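Pyruvate dehydrogenase complex, dihydrolipoamide acetyltransferase E2 component (Thermus thermophilus, PDB 2EQ9) probably transfers acetyl groups carried on lipoyl cofactors within the pyruvate dehydrogenase complex, this piece being its small peripheral subunit-binding domain, which anchors partner enzymes. Local coordinates at residues C[22-27]-C[32-37]. Sequence-based numbering, arbitrary orientation.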
loop_
_atom_site.group_PDB
_atom_site.type_symbol
_atom_site.label_atom_id
_atom_site.label_comp_id
_atom_site.label_asym_id
_atom_site.label_seq_id
_atom_site.Cartn_x
_atom_site.Cartn_y
_atom_site.Cartn_z
ATOM N N PRO C 22 3.830 17.546 -29.611
ATOM C CA PRO C 22 4.495 16.287 -29.965
ATOM C C PRO C 22 5.257 15.680 -28.783
ATOM O O PRO C 22 5.919 16.392 -28.023
ATOM C CB PRO C 22 5.408 16.692 -31.121
ATOM C CG PRO C 22 5.714 18.142 -30.827
ATOM C CD PRO C 22 4.374 18.674 -30.390
ATOM N N GLY C 23 5.149 14.363 -28.636
ATOM C CA GLY C 23 5.811 13.670 -27.543
ATOM C C GLY C 23 7.312 13.524 -27.702
ATOM O O GLY C 23 7.941 14.277 -28.449
ATOM N N SER C 24 7.891 12.552 -27.000
ATOM C CA SER C 24 9.330 12.325 -27.069
ATOM C C SER C 24 9.748 10.888 -26.754
ATOM O O SER C 24 10.800 10.431 -27.208
ATOM C CB SER C 24 10.054 13.284 -26.121
ATOM O OG SER C 24 9.615 13.113 -24.785
ATOM N N GLY C 25 8.929 10.177 -25.984
ATOM C CA GLY C 25 9.261 8.806 -25.633
ATOM C C GLY C 25 9.366 7.888 -26.839
ATOM O O GLY C 25 9.282 8.351 -27.981
ATOM N N PRO C 26 9.572 6.576 -26.623
ATOM C CA PRO C 26 9.674 5.649 -27.751
ATOM C C PRO C 26 8.438 5.783 -28.629
ATOM O O PRO C 26 8.451 5.400 -29.800
ATOM C CB PRO C 26 9.763 4.289 -27.069
ATOM C CG PRO C 26 10.531 4.607 -25.826
ATOM C CD PRO C 26 9.848 5.880 -25.352
ATOM N N LEU C 27 7.365 6.324 -28.054
ATOM C CA LEU C 27 6.145 6.523 -28.820
ATOM C C LEU C 27 5.164 7.574 -28.293
ATOM O O LEU C 27 4.077 7.250 -27.815
ATOM C CB LEU C 27 5.421 5.186 -29.027
ATOM C CG LEU C 27 4.842 4.969 -30.436
ATOM C CD1 LEU C 27 3.706 5.953 -30.705
ATOM C CD2 LEU C 27 5.952 5.137 -31.478
ATOM N N VAL C 32 6.751 17.467 -19.580
ATOM C CA VAL C 32 6.783 18.907 -19.329
ATOM C C VAL C 32 7.773 19.587 -20.274
ATOM O O VAL C 32 7.541 20.703 -20.736
ATOM C CB VAL C 32 7.198 19.210 -17.866
ATOM C CG1 VAL C 32 7.618 20.672 -17.722
ATOM C CG2 VAL C 32 6.040 18.917 -16.935
ATOM N N GLU C 33 8.876 18.903 -20.561
ATOM C CA GLU C 33 9.892 19.448 -21.454
ATOM C C GLU C 33 9.298 19.677 -22.838
ATOM O O GLU C 33 9.468 20.748 -23.422
ATOM C CB GLU C 33 11.088 18.495 -21.555
ATOM C CG GLU C 33 11.649 18.053 -20.208
ATOM C CD GLU C 33 10.868 16.901 -19.605
ATOM O OE1 GLU C 33 11.051 15.755 -20.070
ATOM O OE2 GLU C 33 10.068 17.144 -18.675
ATOM N N ASP C 34 8.594 18.672 -23.354
ATOM C CA ASP C 34 7.971 18.769 -24.672
ATOM C C ASP C 34 6.993 19.941 -24.764
ATOM O O ASP C 34 6.991 20.680 -25.747
ATOM C CB ASP C 34 7.234 17.470 -25.010
ATOM C CG ASP C 34 8.133 16.256 -24.943
ATOM O OD1 ASP C 34 9.257 16.318 -25.487
ATOM O OD2 ASP C 34 7.715 15.235 -24.354
ATOM N N VAL C 35 6.161 20.109 -23.743
ATOM C CA VAL C 35 5.195 21.197 -23.749
ATOM C C VAL C 35 5.922 22.535 -23.853
ATOM O O VAL C 35 5.507 23.422 -24.598
ATOM C CB VAL C 35 4.321 21.179 -22.477
ATOM C CG1 VAL C 35 3.311 22.313 -22.523
ATOM C CG2 VAL C 35 3.601 19.848 -22.366
ATOM N N ARG C 36 7.015 22.672 -23.108
ATOM C CA ARG C 36 7.805 23.899 -23.129
ATOM C C ARG C 36 8.518 24.031 -24.474
ATOM O O ARG C 36 8.643 25.131 -25.016
ATOM C CB ARG C 36 8.825 23.890 -21.987
ATOM N N ALA C 37 8.979 22.904 -25.006
ATOM C CA ALA C 37 9.677 22.889 -26.286
ATOM C C ALA C 37 8.752 23.382 -27.389
ATOM O O ALA C 37 9.181 24.073 -28.313
ATOM C CB ALA C 37 10.161 21.480 -26.604
#
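S24 meets D34 through a single hydrogen bond: the serine hydroxyl OG donates to carboxylate OD2 of D34 at 2.9 Å. It approaches on the syn side of OD2, the side facing the other oxygen, which also brings OG to 3.3 Å from OD1 of D34, without a second bond. The serine CB, 3.2 Å from the same OD1, rides alongside the carboxylate, and hydroxyl and methylene together cover its loop-facing end. S24 OG sits between its own backbone N and carbonyl carbon (chi1 59°), a rotation that turns the hydroxyl to the helix.

Nearer the backbone, carbonyl O of P22 approaches CB of D34 at 3.5 Å, a van der Waals contact. The CA atoms come nearest at G23 and D34, 6.2 Å apart.

With CG of D34 anti to the carbonyl carbon and beside the backbone N (chi1 -56°), the carboxylate reaches back toward the N-terminal end of the helix, where OD2 also accepts the backbone N-H of R31. D34 also touches V21. V35 points away from the loop and packs on A7, L10 and A11 of helix 5-13, while D34 faces the loop, in the two-helix fold of this E3-binding domain.

With D34 replaced by alanine, the S24 hydroxyl and the R31 amide would probably lose their common acceptor, and the loop would be tied less firmly to the helix. Two donors converging on OD2 would be expected to stabilise the carboxylate as an anion, making this small surface contact a polar tie between the long loop and the start of helix 32-39.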